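Penicillin-binding protein PbpB (Mycobacterium tuberculosis, PDB 6KGW) synthesises cross-linked peptidoglycan for the mycobacterial cell wall from lipid-linked intermediates, through a penicillin-sensitive transpeptidase domain. Local coordinates at residues 194-199 with 409-414. Residues are numbered along the deposited sequence; the frame is centred on the assembly and turned at random.
Sequences VLTLDN and PRIIKA
V194 faces both K413 and A414, a classic beta bulge, where strand 192-195 runs antiparallel to strand 412-416 inside a mixed sheet well away from the probable active-site serine, S269. V194 O takes two amide hydrogens: K413 N at 2.7 Å, nearly in line with the carbonyl bond, and A414 N more obliquely at 3.3 Å. V194 N returns a bond to A414 O, closing the hydrogen-bonded pair, and the CB atoms of V194 and A414 lie on one face; the V194 side chain also touches V22 of the adjoining strand 21-22.

Past the bulge, T196 N reaches I411 O at 2.7 Å from above the carbonyl plane, 38° out of it. That same oxygen lies 3.2 Å from L195 CA, a CH···O contact. With chi1 at 62°, T196 OG1 sits between its own N and carbonyl carbon and comes close to the I411 backbone, while its hydrogen bond runs to V233 O; T196 CG2 packs against K413 CB. From there the lysine chain leads away to a salt bridge of NZ with E232. Backbone bonds of D198 with L234 and of R410 with V233 further tie both segments to the transpeptidase sheet's edge strand 233-238. I411 CG1 stands anti to its backbone N (chi1 -161°), and its CD1 crosses the L197 side chain obliquely, 3.9 Å from L197 CD2.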
loop_
_atom_site.group_PDB
_atom_site.type_symbol
_atom_site.label_atom_id
_atom_site.label_comp_id
_atom_site.label_asym_id
_atom_site.label_seq_id
_atom_site.Cartn_x
_atom_site.Cartn_y
_atom_site.Cartn_z
ATOM N N VAL A 194 -12.185 12.990 12.492
ATOM C CA VAL A 194 -12.423 12.943 11.051
ATOM C C VAL A 194 -11.274 12.182 10.396
ATOM O O VAL A 194 -10.124 12.624 10.433
ATOM C CB VAL A 194 -12.550 14.356 10.456
ATOM C CG1 VAL A 194 -13.064 14.295 9.030
ATOM C CG2 VAL A 194 -13.457 15.226 11.322
ATOM N N LEU A 195 -11.573 11.046 9.794
ATOM C CA LEU A 195 -10.555 10.283 9.096
ATOM C C LEU A 195 -10.378 10.774 7.657
ATOM O O LEU A 195 -11.260 11.412 7.062
ATOM C CB LEU A 195 -10.913 8.807 9.098
ATOM C CG LEU A 195 -11.212 8.235 10.482
ATOM C CD1 LEU A 195 -11.607 6.785 10.314
ATOM C CD2 LEU A 195 -10.012 8.367 11.426
ATOM N N THR A 196 -9.214 10.467 7.093
ATOM C CA THR A 196 -9.027 10.717 5.669
ATOM C C THR A 196 -9.777 9.723 4.798
ATOM O O THR A 196 -9.909 9.965 3.595
ATOM C CB THR A 196 -7.550 10.666 5.289
ATOM O OG1 THR A 196 -7.039 9.346 5.552
ATOM C CG2 THR A 196 -6.776 11.717 6.057
ATOM N N LEU A 197 -10.264 8.622 5.370
ATOM C CA LEU A 197 -11.009 7.632 4.597
ATOM C C LEU A 197 -12.196 8.254 3.859
ATOM O O LEU A 197 -12.883 9.138 4.374
ATOM C CB LEU A 197 -11.516 6.529 5.516
ATOM C CG LEU A 197 -10.509 5.640 6.231
ATOM C CD1 LEU A 197 -11.278 4.695 7.138
ATOM C CD2 LEU A 197 -9.666 4.881 5.217
ATOM N N ASP A 198 -12.424 7.788 2.641
ATOM C CA ASP A 198 -13.653 8.047 1.898
ATOM C C ASP A 198 -14.478 6.764 1.933
ATOM O O ASP A 198 -14.085 5.757 1.334
ATOM C CB ASP A 198 -13.334 8.467 0.463
ATOM C CG ASP A 198 -14.585 8.714 -0.382
ATOM O OD1 ASP A 198 -15.568 7.950 -0.295
ATOM O OD2 ASP A 198 -14.572 9.686 -1.160
ATOM N N ASN A 199 -15.627 6.814 2.613
ATOM C CA ASN A 199 -16.438 5.619 2.840
ATOM C C ASN A 199 -16.809 4.911 1.545
ATOM O O ASN A 199 -16.753 3.678 1.472
ATOM C CB ASN A 199 -17.693 5.984 3.616
ATOM C CG ASN A 199 -17.469 5.940 5.095
ATOM O OD1 ASN A 199 -16.367 5.618 5.550
ATOM N ND2 ASN A 199 -18.509 6.251 5.868
ATOM N N PRO A 409 2.071 8.997 4.710
ATOM C CA PRO A 409 0.615 8.838 4.761
ATOM C C PRO A 409 0.061 9.134 6.145
ATOM O O PRO A 409 0.737 8.971 7.166
ATOM C CB PRO A 409 0.406 7.373 4.367
ATOM C CG PRO A 409 1.741 6.721 4.665
ATOM C CD PRO A 409 2.760 7.737 4.393
ATOM N N ARG A 410 -1.193 9.568 6.160
ATOM C CA ARG A 410 -1.916 9.982 7.350
ATOM C C ARG A 410 -3.360 9.529 7.200
ATOM O O ARG A 410 -3.930 9.619 6.100
ATOM C CB ARG A 410 -1.845 11.520 7.502
ATOM C CG ARG A 410 -1.017 12.063 8.663
ATOM C CD ARG A 410 0.256 11.334 8.819
ATOM N NE ARG A 410 1.226 12.008 9.663
ATOM C CZ ARG A 410 2.514 11.674 9.701
ATOM N NH1 ARG A 410 2.966 10.675 8.952
ATOM N NH2 ARG A 410 3.351 12.346 10.468
ATOM N N ILE A 411 -3.954 9.038 8.290
ATOM C CA ILE A 411 -5.365 8.664 8.281
ATOM C C ILE A 411 -6.220 9.612 9.107
ATOM O O ILE A 411 -7.451 9.639 8.916
ATOM C CB ILE A 411 -5.589 7.211 8.759
ATOM C CG1 ILE A 411 -6.974 6.713 8.303
ATOM C CG2 ILE A 411 -5.488 7.110 10.297
ATOM C CD1 ILE A 411 -7.059 5.233 8.078
ATOM N N ILE A 412 -5.631 10.368 10.029
ATOM C CA ILE A 412 -6.404 11.310 10.827
ATOM C C ILE A 412 -6.367 12.654 10.117
ATOM O O ILE A 412 -5.295 13.215 9.878
ATOM C CB ILE A 412 -5.887 11.393 12.268
ATOM C CG1 ILE A 412 -5.995 10.005 12.902
ATOM C CG2 ILE A 412 -6.774 12.300 13.063
ATOM C CD1 ILE A 412 -5.257 9.857 14.215
ATOM N N LYS A 413 -7.537 13.131 9.722
ATOM C CA LYS A 413 -7.676 14.330 8.913
ATOM C C LYS A 413 -7.819 15.584 9.774
ATOM O O LYS A 413 -7.167 16.599 9.506
ATOM C CB LYS A 413 -8.888 14.167 7.988
ATOM C CG LYS A 413 -9.248 15.356 7.168
ATOM C CD LYS A 413 -8.345 15.516 5.970
ATOM C CE LYS A 413 -9.035 16.312 4.848
ATOM N NZ LYS A 413 -8.031 16.850 3.883
ATOM N N ALA A 414 -8.637 15.513 10.818
ATOM C CA ALA A 414 -8.962 16.646 11.674
ATOM C C ALA A 414 -9.743 16.120 12.871
ATOM O O ALA A 414 -10.179 14.965 12.894
ATOM C CB ALA A 414 -9.772 17.703 10.918
#